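Local structure of jacalin-type lectin domain-containing protein (Musa acuminata, 7KMU) at residues Ser16-Gly21 with Ser130-Ile135; Tyr24-Val29 with Ala122-Arg127; Gly34-Ala39 with His79-Phe84; Thr87-Leu92 with Thr110-Pro115. The protein probably binds mannose-containing glycans as a jacalin-related lectin and has antiviral and mitogenic activities. All coordinates share one frame; numbering follows the deposited sequence.

Interaction 1: Ser16-Gly21 with Ser130-Ile135. With EDO (1,2-ethanediol), chain E.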
# COMPACT_ATOMS: atom_id res chain seq x y z
N SER B 16 18.58 5.49 9.68
CA SER B 16 18.87 6.61 8.78
C SER B 16 18.08 6.43 7.49
O SER B 16 17.94 5.29 7.03
CB SER B 16 20.36 6.65 8.45
OG SER B 16 21.14 6.82 9.63
N GLU B 17 17.59 7.51 6.90
CA GLU B 17 16.85 7.41 5.63
C GLU B 17 17.74 6.93 4.49
O GLU B 17 18.92 7.30 4.40
CB GLU B 17 16.26 8.79 5.25
CG GLU B 17 15.15 9.24 6.19
CD GLU B 17 14.53 10.57 5.82
OE1 GLU B 17 13.72 10.61 4.86
OE2 GLU B 17 14.86 11.58 6.48
N TRP B 18 17.17 6.09 3.62
CA TRP B 18 17.80 5.65 2.39
C TRP B 18 16.77 5.68 1.27
O TRP B 18 15.56 5.59 1.51
CB TRP B 18 18.45 4.28 2.50
CG TRP B 18 17.54 3.16 2.91
CD1 TRP B 18 17.30 2.74 4.18
CD2 TRP B 18 16.83 2.26 2.04
NE1 TRP B 18 16.48 1.64 4.16
CE2 TRP B 18 16.18 1.32 2.86
CE3 TRP B 18 16.70 2.15 0.65
CZ2 TRP B 18 15.37 0.30 2.34
CZ3 TRP B 18 15.93 1.12 0.13
CH2 TRP B 18 15.30 0.19 0.97
N ASP B 19 17.25 5.85 0.04
CA ASP B 19 16.39 5.99 -1.11
C ASP B 19 17.16 5.62 -2.37
O ASP B 19 18.11 6.31 -2.76
CB ASP B 19 15.85 7.43 -1.18
CG ASP B 19 14.75 7.67 -2.20
OD1 ASP B 19 14.49 6.79 -3.03
OD2 ASP B 19 14.16 8.77 -2.17
N MET B 20 16.76 4.52 -2.99
CA MET B 20 17.36 3.98 -4.21
C MET B 20 16.92 4.79 -5.44
O MET B 20 17.62 4.80 -6.46
CB MET B 20 16.81 2.54 -4.34
CG MET B 20 17.45 1.69 -5.34
SD MET B 20 16.28 0.35 -5.72
CE MET B 20 16.02 0.72 -7.43
N GLY B 21 15.74 5.41 -5.35
CA GLY B 21 15.09 6.06 -6.47
C GLY B 21 14.41 5.02 -7.36
O GLY B 21 14.54 3.81 -7.15
N SER B 130 21.30 -1.04 11.94
CA SER B 130 21.77 -2.42 12.07
C SER B 130 20.87 -3.31 11.21
O SER B 130 21.31 -4.35 10.70
CB SER B 130 21.63 -2.90 13.51
OG SER B 130 22.16 -1.93 14.40
N PHE B 131 19.59 -2.92 11.10
CA PHE B 131 18.57 -3.70 10.38
C PHE B 131 17.76 -2.82 9.45
O PHE B 131 18.04 -1.63 9.33
CB PHE B 131 17.63 -4.38 11.40
CG PHE B 131 18.33 -4.95 12.62
CD1 PHE B 131 19.29 -5.95 12.48
CD2 PHE B 131 18.03 -4.49 13.89
CE1 PHE B 131 19.96 -6.45 13.60
CE2 PHE B 131 18.70 -5.01 15.02
CZ PHE B 131 19.67 -5.97 14.85
N ILE B 132 16.71 -3.41 8.82
CA ILE B 132 15.80 -2.60 8.02
C ILE B 132 14.69 -2.11 8.94
O ILE B 132 13.78 -2.87 9.28
CB ILE B 132 15.26 -3.37 6.79
CG1 ILE B 132 16.40 -3.80 5.84
CG2 ILE B 132 14.19 -2.54 6.03
CD1 ILE B 132 17.29 -2.59 5.26
N ASP B 133 14.76 -0.83 9.36
CA ASP B 133 13.76 -0.24 10.24
C ASP B 133 12.44 -0.03 9.51
O ASP B 133 11.37 -0.18 10.12
CB ASP B 133 14.25 1.14 10.73
CG ASP B 133 15.49 1.03 11.60
OD1 ASP B 133 16.59 0.83 11.04
OD2 ASP B 133 15.35 1.12 12.83
N ALA B 134 12.51 0.40 8.24
CA ALA B 134 11.31 0.74 7.47
C ALA B 134 11.55 0.58 5.99
O ALA B 134 12.70 0.66 5.53
CB ALA B 134 10.90 2.18 7.77
N ILE B 135 10.47 0.35 5.25
CA ILE B 135 10.59 0.15 3.81
C ILE B 135 9.39 0.74 3.08
O ILE B 135 8.30 0.86 3.65
CB ILE B 135 10.79 -1.37 3.52
CG1 ILE B 135 11.31 -1.62 2.06
CG2 ILE B 135 9.54 -2.22 3.86
CD1 ILE B 135 11.98 -3.04 1.84
C1 EDO E . 18.06 -0.71 13.79
O1 EDO E . 18.42 -0.59 12.41
C2 EDO E . 18.49 0.54 14.60
O2 EDO E . 17.75 1.68 14.20
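Trp18 reaches over an intervening strand to meet Ile132 and Ala134, a case of a large indole bridging two strands that share no hydrogen bond. Its backbone pairs with Gly126 on strand 118-128, which runs between 16-19 and 132-140. With CG lying between the backbone N and the carbonyl carbon (chi1 58°), the indole swings across that central strand. NE1 comes 4.1 Å from Ala134 O, too far for a hydrogen bond; the N-H makes a weak one with Arg127 O instead. Ile132 CD1 approaches the same nitrogen obliquely at 4.4 Å, and Tyr55 stacks on the indole.

Next along, Asp19 closes an Asx turn: its OD1 accepts from Gly21 N at 3.0 Å, with the donor well above the carboxylate plane, and also bonds Tyr138 OH, while OD2 forms a salt bridge with Lys6. Both oxygens are thus engaged, which fixes the rotation of the carboxylate.

These strands belong to one four-stranded sheet of a type-I beta-prism, in which Asp133 and Ala134 both face Arg127 as a classic beta bulge. The loop entering strand 132-140 carries the GxxxD signature of jacalin-type sugar sites, Asp133 being its acid. There a 1,2-ethanediol molecule, probably from the crystallisation liquor, spans the carboxylate: its O1 donates to Asp133 OD1 at 2.7 Å and its O2 to Asp133 OD2 at 2.8 Å. Phe131 N donates nearly straight (168°) to the diol O1 at 2.9 Å. In mannose-bound relatives the equivalent aspartate takes O4 and O6 of the sugar, so the diol probably mimics part of that grip.

Interaction 2: Tyr24-Val29 with Ala122-Arg127. With EDO (1,2-ethanediol), chain F.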
# COMPACT_ATOMS: atom_id res chain seq x y z
N TYR B 24 14.90 1.91 -14.15
CA TYR B 24 14.36 1.45 -15.42
C TYR B 24 14.11 -0.06 -15.32
O TYR B 24 13.08 -0.56 -15.79
CB TYR B 24 15.35 1.76 -16.55
CG TYR B 24 14.77 1.46 -17.92
CD1 TYR B 24 13.89 2.33 -18.53
CD2 TYR B 24 15.11 0.28 -18.59
CE1 TYR B 24 13.33 2.04 -19.78
CE2 TYR B 24 14.56 -0.02 -19.83
CZ TYR B 24 13.68 0.87 -20.43
OH TYR B 24 13.14 0.61 -21.67
N ARG B 25 15.06 -0.78 -14.68
CA ARG B 25 14.98 -2.23 -14.50
C ARG B 25 15.63 -2.64 -13.18
O ARG B 25 16.73 -2.17 -12.86
CB ARG B 25 15.68 -2.92 -15.67
CG ARG B 25 15.36 -4.41 -15.85
CD ARG B 25 16.06 -4.98 -17.07
NE ARG B 25 17.51 -4.99 -16.90
CZ ARG B 25 18.36 -4.12 -17.44
NH1 ARG B 25 19.65 -4.20 -17.17
NH2 ARG B 25 17.92 -3.16 -18.24
N ILE B 26 14.97 -3.51 -12.43
CA ILE B 26 15.53 -4.08 -11.21
C ILE B 26 16.13 -5.41 -11.70
O ILE B 26 15.41 -6.28 -12.21
CB ILE B 26 14.48 -4.29 -10.10
CG1 ILE B 26 13.93 -2.92 -9.63
CG2 ILE B 26 15.11 -5.05 -8.93
CD1 ILE B 26 12.79 -2.99 -8.63
N ASP B 27 17.45 -5.55 -11.57
CA ASP B 27 18.18 -6.73 -12.04
C ASP B 27 18.18 -7.88 -11.05
O ASP B 27 18.00 -9.04 -11.44
CB ASP B 27 19.60 -6.35 -12.47
CG ASP B 27 19.60 -5.24 -13.50
OD1 ASP B 27 19.00 -5.43 -14.58
OD2 ASP B 27 20.15 -4.16 -13.22
N SER B 28 18.40 -7.55 -9.77
CA SER B 28 18.40 -8.56 -8.73
C SER B 28 18.18 -7.94 -7.37
O SER B 28 18.40 -6.73 -7.17
CB SER B 28 19.70 -9.36 -8.76
OG SER B 28 20.83 -8.52 -8.60
N VAL B 29 17.72 -8.76 -6.41
CA VAL B 29 17.51 -8.33 -5.03
C VAL B 29 18.09 -9.42 -4.13
O VAL B 29 17.84 -10.60 -4.36
CB VAL B 29 16.00 -8.08 -4.70
CG1 VAL B 29 15.78 -7.84 -3.20
CG2 VAL B 29 15.44 -6.91 -5.50
N ALA B 122 9.03 -0.47 -8.80
CA ALA B 122 10.21 -0.10 -9.57
C ALA B 122 11.38 0.41 -8.77
O ALA B 122 12.36 0.91 -9.34
CB ALA B 122 9.81 0.95 -10.60
N GLY B 123 11.32 0.28 -7.46
CA GLY B 123 12.39 0.77 -6.61
C GLY B 123 11.97 0.78 -5.16
O GLY B 123 10.81 0.49 -4.84
N PHE B 124 12.91 1.12 -4.29
CA PHE B 124 12.69 1.07 -2.84
C PHE B 124 13.26 2.27 -2.13
O PHE B 124 14.19 2.93 -2.63
CB PHE B 124 13.41 -0.19 -2.27
CG PHE B 124 12.87 -1.50 -2.77
CD1 PHE B 124 13.37 -2.08 -3.93
CD2 PHE B 124 11.82 -2.14 -2.11
CE1 PHE B 124 12.83 -3.27 -4.43
CE2 PHE B 124 11.30 -3.35 -2.60
CZ PHE B 124 11.81 -3.90 -3.75
N PHE B 125 12.73 2.55 -0.95
CA PHE B 125 13.26 3.55 -0.04
C PHE B 125 12.92 3.09 1.37
O PHE B 125 12.14 2.14 1.53
CB PHE B 125 12.70 4.96 -0.34
CG PHE B 125 11.21 5.11 -0.14
CD1 PHE B 125 10.31 4.65 -1.09
CD2 PHE B 125 10.71 5.75 0.99
CE1 PHE B 125 8.93 4.80 -0.90
CE2 PHE B 125 9.33 5.91 1.17
CZ PHE B 125 8.45 5.42 0.22
N GLY B 126 13.48 3.73 2.38
CA GLY B 126 13.16 3.33 3.75
C GLY B 126 14.10 3.91 4.77
O GLY B 126 14.67 4.98 4.54
N ARG B 127 14.25 3.20 5.89
CA ARG B 127 15.15 3.57 6.98
C ARG B 127 15.96 2.33 7.34
O ARG B 127 15.43 1.22 7.24
CB ARG B 127 14.37 4.08 8.20
CG ARG B 127 13.53 5.33 7.91
CD ARG B 127 12.92 5.90 9.18
NE ARG B 127 13.92 6.55 10.02
CZ ARG B 127 14.17 7.86 10.03
NH1 ARG B 127 13.50 8.67 9.22
NH2 ARG B 127 15.09 8.36 10.84
C1 EDO F . 21.40 -7.75 -5.46
O1 EDO F . 22.57 -6.99 -5.43
C2 EDO F . 21.81 -9.24 -5.48
O2 EDO F . 22.44 -9.58 -6.71
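Ile26 sends its side chain straight at the strand segment Ala122-Arg127, and nearly all of this contact hangs on that one residue. The bond to CB already points toward the opposing strand. From there CG1 lies anti to the carbonyl carbon (chi1 -65°) and passes 4.1 Å from Ala122 O. The chain then runs on extended (chi2 174°), which drives CD1 onto the peptide joining Ala122 and Gly123: the methyl sits 3.7 Å from Ala122 C and 3.8 Å from Gly123 N. The same methyl also reaches the Phe124 ring obliquely, 4.2 Å from CE1.

The two strands come from different sheets of the prism, and their short axes pass 7.1 Å apart at 73°. Ile42 touches both Ile26 and Phe124, and Phe67 also packs on Ile26, so the contact is part of the apolar interior. The polar groups of Tyr24-Val29 work elsewhere: Arg25 forms a salt bridge with Asp27, and Ser28 bonds a 1,2-ethanediol molecule.

No hydrogen bond or charge crosses between the segments; cohesion here rests on dispersion forces between a methyl, a peptide plane and an aromatic ring, and on the largely buried setting.

Interaction 3: Gly34-Ala39 with His79-Phe84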
# COMPACT_ATOMS: atom_id res chain seq x y z
N GLY B 34 17.26 -13.29 9.48
CA GLY B 34 17.35 -14.31 10.52
C GLY B 34 16.04 -14.25 11.27
O GLY B 34 14.98 -14.53 10.69
N ASP B 35 16.07 -13.77 12.51
CA ASP B 35 14.84 -13.51 13.26
C ASP B 35 14.06 -12.39 12.52
O ASP B 35 12.84 -12.40 12.49
CB ASP B 35 15.16 -12.96 14.66
CG ASP B 35 15.70 -13.94 15.68
OD1 ASP B 35 15.52 -15.16 15.49
OD2 ASP B 35 16.29 -13.48 16.69
N ILE B 36 14.80 -11.39 11.99
CA ILE B 36 14.20 -10.22 11.36
C ILE B 36 14.88 -9.91 10.02
O ILE B 36 15.72 -10.70 9.57
CB ILE B 36 14.22 -9.01 12.37
CG1 ILE B 36 15.63 -8.77 12.97
CG2 ILE B 36 13.22 -9.24 13.51
CD1 ILE B 36 16.70 -8.16 12.00
N ILE B 37 14.54 -8.76 9.38
CA ILE B 37 15.17 -8.37 8.12
C ILE B 37 16.40 -7.50 8.41
O ILE B 37 16.26 -6.35 8.82
CB ILE B 37 14.16 -7.66 7.18
CG1 ILE B 37 12.90 -8.54 6.94
CG2 ILE B 37 14.85 -7.31 5.86
CD1 ILE B 37 13.19 -10.00 6.38
N ASP B 38 17.58 -8.08 8.23
CA ASP B 38 18.84 -7.39 8.49
C ASP B 38 19.20 -6.41 7.39
O ASP B 38 19.72 -5.33 7.68
CB ASP B 38 19.97 -8.41 8.60
CG ASP B 38 19.83 -9.28 9.83
OD1 ASP B 38 19.15 -10.33 9.73
OD2 ASP B 38 20.37 -8.91 10.88
N ALA B 39 18.98 -6.81 6.13
CA ALA B 39 19.41 -5.99 5.01
C ALA B 39 18.70 -6.30 3.72
O ALA B 39 18.17 -7.41 3.53
CB ALA B 39 20.92 -6.17 4.81
N HIS B 79 5.81 -7.83 7.83
CA HIS B 79 5.39 -7.50 9.19
C HIS B 79 6.26 -6.43 9.80
O HIS B 79 7.49 -6.50 9.67
CB HIS B 79 5.44 -8.74 10.10
CG HIS B 79 4.28 -9.65 9.92
ND1 HIS B 79 3.25 -9.69 10.85
CD2 HIS B 79 4.00 -10.52 8.92
CE1 HIS B 79 2.39 -10.59 10.40
NE2 HIS B 79 2.79 -11.11 9.24
N VAL B 80 5.63 -5.47 10.49
CA VAL B 80 6.31 -4.46 11.32
C VAL B 80 6.29 -5.10 12.71
O VAL B 80 5.22 -5.51 13.18
CB VAL B 80 5.64 -3.09 11.31
CG1 VAL B 80 6.36 -2.14 12.28
CG2 VAL B 80 5.62 -2.51 9.90
N VAL B 81 7.45 -5.24 13.35
CA VAL B 81 7.56 -5.97 14.60
C VAL B 81 8.33 -5.26 15.68
O VAL B 81 9.09 -4.33 15.40
CB VAL B 81 8.23 -7.37 14.35
CG1 VAL B 81 7.59 -8.09 13.17
CG2 VAL B 81 9.75 -7.25 14.16
N ASP B 82 8.15 -5.76 16.91
CA ASP B 82 8.92 -5.28 18.06
C ASP B 82 10.07 -6.27 18.22
O ASP B 82 9.84 -7.48 18.35
CB ASP B 82 8.06 -5.24 19.33
CG ASP B 82 8.80 -4.65 20.51
OD1 ASP B 82 9.57 -5.39 21.16
OD2 ASP B 82 8.63 -3.44 20.78
N TYR B 83 11.32 -5.79 18.12
CA TYR B 83 12.50 -6.63 18.25
C TYR B 83 13.38 -6.00 19.31
O TYR B 83 14.04 -4.99 19.05
CB TYR B 83 13.25 -6.71 16.91
CG TYR B 83 14.38 -7.71 16.89
CD1 TYR B 83 14.14 -9.07 17.08
CD2 TYR B 83 15.69 -7.31 16.63
CE1 TYR B 83 15.18 -10.00 17.02
CE2 TYR B 83 16.74 -8.23 16.58
CZ TYR B 83 16.47 -9.58 16.78
OH TYR B 83 17.49 -10.50 16.72
N PHE B 84 13.34 -6.56 20.54
CA PHE B 84 14.06 -5.99 21.69
C PHE B 84 13.74 -4.49 21.90
O PHE B 84 14.64 -3.69 22.14
CB PHE B 84 15.58 -6.24 21.59
CG PHE B 84 15.99 -7.69 21.64
CD1 PHE B 84 16.12 -8.35 22.86
CD2 PHE B 84 16.23 -8.41 20.47
CE1 PHE B 84 16.49 -9.70 22.90
CE2 PHE B 84 16.60 -9.75 20.52
CZ PHE B 84 16.73 -10.39 21.74
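Tyr83 OH donates a hydrogen bond of 3.2 Å to Asp35 OD2, the polar link of an otherwise apolar contact. The hydroxyl meets the carboxylate on its anti side, 16° out of the carboxylate plane. Seen from the tyrosine, that oxygen lies at the ring's edge, in plane, while the carboxylate itself is turned steeply against the ring, the two planes standing 69° apart.

One residue on, Ile36 covers a face of the same ring. Its CG1, placed between the backbone N and the carbonyl carbon, makes a CH-pi contact 3.9 Å from the Tyr83 ring centroid, 13° off the normal. The other branch, CG2, lies 3.7 Å from Tyr83 CD1 and also touches Val81, whose CG2 is 4.1 Å away.

Gly34 and Asp38 open and close a GxxxD sequence, the signature of sugar-binding loops in jacalin-related lectins. The contact therefore joins what is probably a sugar-binding loop of the type-I beta-prism to the end of strand 73-83, which belongs to a different sheet.

Phe84 lies on the opposite face of the tyrosine ring, its CD2 3.7 Å above the plane, so that the ring is held between an aromatic residue and an aliphatic one. Tyr107 adds an edge-to-face partner to Tyr83 and also touches Asp35.

Interaction 4: Thr87-Leu92 with Thr110-Pro115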
# COMPACT_ATOMS: atom_id res chain seq x y z
N THR B 87 11.33 -0.99 16.68
CA THR B 87 10.20 -1.27 15.79
C THR B 87 10.83 -1.34 14.39
O THR B 87 11.30 -0.33 13.87
CB THR B 87 9.13 -0.17 15.89
OG1 THR B 87 8.65 -0.10 17.24
CG2 THR B 87 7.94 -0.42 14.96
N ILE B 88 10.88 -2.54 13.80
CA ILE B 88 11.57 -2.76 12.52
C ILE B 88 10.77 -3.72 11.62
O ILE B 88 9.69 -4.19 12.01
CB ILE B 88 13.01 -3.33 12.79
CG1 ILE B 88 12.96 -4.72 13.44
CG2 ILE B 88 13.89 -2.35 13.63
CD1 ILE B 88 14.32 -5.43 13.53
N ILE B 89 11.32 -4.06 10.44
CA ILE B 89 10.69 -5.04 9.55
C ILE B 89 11.17 -6.43 9.99
O ILE B 89 12.37 -6.72 10.01
CB ILE B 89 11.02 -4.74 8.06
CG1 ILE B 89 10.66 -3.29 7.67
CG2 ILE B 89 10.34 -5.78 7.12
CD1 ILE B 89 9.15 -2.89 7.94
N GLY B 90 10.21 -7.29 10.36
CA GLY B 90 10.52 -8.62 10.86
C GLY B 90 10.34 -9.73 9.85
O GLY B 90 10.95 -10.80 10.00
N LYS B 91 9.49 -9.50 8.81
CA LYS B 91 9.23 -10.46 7.75
C LYS B 91 9.02 -9.70 6.46
O LYS B 91 8.45 -8.60 6.49
CB LYS B 91 7.97 -11.29 8.04
CG LYS B 91 8.24 -12.50 8.89
CD LYS B 91 7.05 -13.46 8.89
CE LYS B 91 7.40 -14.64 9.74
NZ LYS B 91 6.32 -15.66 9.75
N LEU B 92 9.48 -10.26 5.33
CA LEU B 92 9.33 -9.61 4.05
C LEU B 92 9.24 -10.63 2.92
O LEU B 92 9.98 -11.62 2.92
CB LEU B 92 10.52 -8.65 3.80
CG LEU B 92 10.39 -7.65 2.65
CD1 LEU B 92 9.21 -6.67 2.88
CD2 LEU B 92 11.69 -6.86 2.48
N THR B 110 2.54 -6.33 13.06
CA THR B 110 1.49 -5.66 12.32
C THR B 110 1.74 -5.90 10.83
O THR B 110 2.74 -5.43 10.31
CB THR B 110 1.43 -4.16 12.65
OG1 THR B 110 1.29 -4.01 14.06
CG2 THR B 110 0.26 -3.46 11.97
N PRO B 111 0.88 -6.68 10.14
CA PRO B 111 1.14 -6.92 8.71
C PRO B 111 0.89 -5.71 7.83
O PRO B 111 0.11 -4.83 8.17
CB PRO B 111 0.16 -8.04 8.36
CG PRO B 111 -0.97 -7.84 9.31
CD PRO B 111 -0.34 -7.36 10.60
N PHE B 112 1.59 -5.69 6.70
CA PHE B 112 1.40 -4.71 5.64
C PHE B 112 1.45 -5.47 4.32
O PHE B 112 2.11 -6.52 4.20
CB PHE B 112 2.43 -3.57 5.66
CG PHE B 112 3.88 -3.97 5.51
CD1 PHE B 112 4.65 -4.31 6.62
CD2 PHE B 112 4.50 -3.96 4.25
CE1 PHE B 112 5.99 -4.66 6.48
CE2 PHE B 112 5.84 -4.33 4.11
CZ PHE B 112 6.58 -4.68 5.23
N SER B 113 0.73 -4.95 3.31
CA SER B 113 0.68 -5.59 2.01
C SER B 113 0.39 -4.57 0.94
O SER B 113 -0.48 -3.70 1.12
CB SER B 113 -0.36 -6.70 1.98
OG SER B 113 -1.66 -6.20 2.28
N ILE B 114 1.14 -4.67 -0.18
CA ILE B 114 1.01 -3.78 -1.33
C ILE B 114 0.75 -4.62 -2.57
O ILE B 114 1.68 -4.91 -3.32
CB ILE B 114 2.24 -2.85 -1.52
CG1 ILE B 114 2.56 -2.09 -0.24
CG2 ILE B 114 2.04 -1.86 -2.69
CD1 ILE B 114 3.34 -2.93 0.89
N PRO B 115 -0.51 -5.04 -2.80
CA PRO B 115 -0.81 -5.81 -4.01
C PRO B 115 -0.98 -4.86 -5.20
O PRO B 115 -1.90 -4.03 -5.20
CB PRO B 115 -2.11 -6.54 -3.67
CG PRO B 115 -2.69 -5.83 -2.49
CD PRO B 115 -1.71 -4.82 -1.97
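Phe112 points its ring into a corner between Ile89 and Leu92, an example of how one aromatic side chain can reach past a neighbouring strand.

The direct contacts are apolar. Ile89 CD1 comes to 3.9 Å from Phe112 CE1, the two side chains crossing at about a right angle, and the same methyl lies 4.1 Å from Phe112 CZ. Leu92 brings CD1 to 4.0 Å from Phe112 CZ. Both methyls therefore gather round the far end of the ring, each at an oblique approach. Phe112 arrives there because its CG takes the position between backbone N and carbonyl carbon (chi1 60°), carrying the ring inward, whereas Leu92 meets it with CG on the far side from its own backbone N (chi1 -167°). The ring has further company: Ile114 CD1 lies at its edge, in plane, and Trp10 of the same chain stacks on it.

Hydrogen bonds and charges lie outside the contact. Strand 73-83 runs between the two segments, and Gly90 and Lys91 bond to the backbone of His79 on it. Lys91 also forms a salt bridge with Glu108.

Thr110-Pro115 also meets the second subunit. Ser113 OG bonds Trp10 NE1 of the second subunit, Pro111 packs on Pro111 of that subunit, and Pro115 makes backbone hydrogen bonds to it.

Edge strand 110-116 thus packs Phe112 into the prism interior while its residues also meet the second subunit, as part of the type-I beta-prism of jacalin-related lectins.

From the N terminus, Ser16-Gly21 opens the widest loop, which closes only when the chain reaches Ser130-Ile135 in interaction 1. Interaction 2 is nested inside it, and interactions 3 and 4 are nested in turn inside interaction 2, following one another in series. Interaction 1 works within the sheet holding strands 16-19 and 132-140, and interaction 4 within the sheet of 86-96 and 110-116. Interactions 2 and 3 each join two sheets. Where the three sheets meet, Ile132 N bonds Ile37 O at 3.0 Å and Ile132 O receives Ile89 N at 3.0 Å, tying interactions 1, 3 and 4 together at one end of the prism.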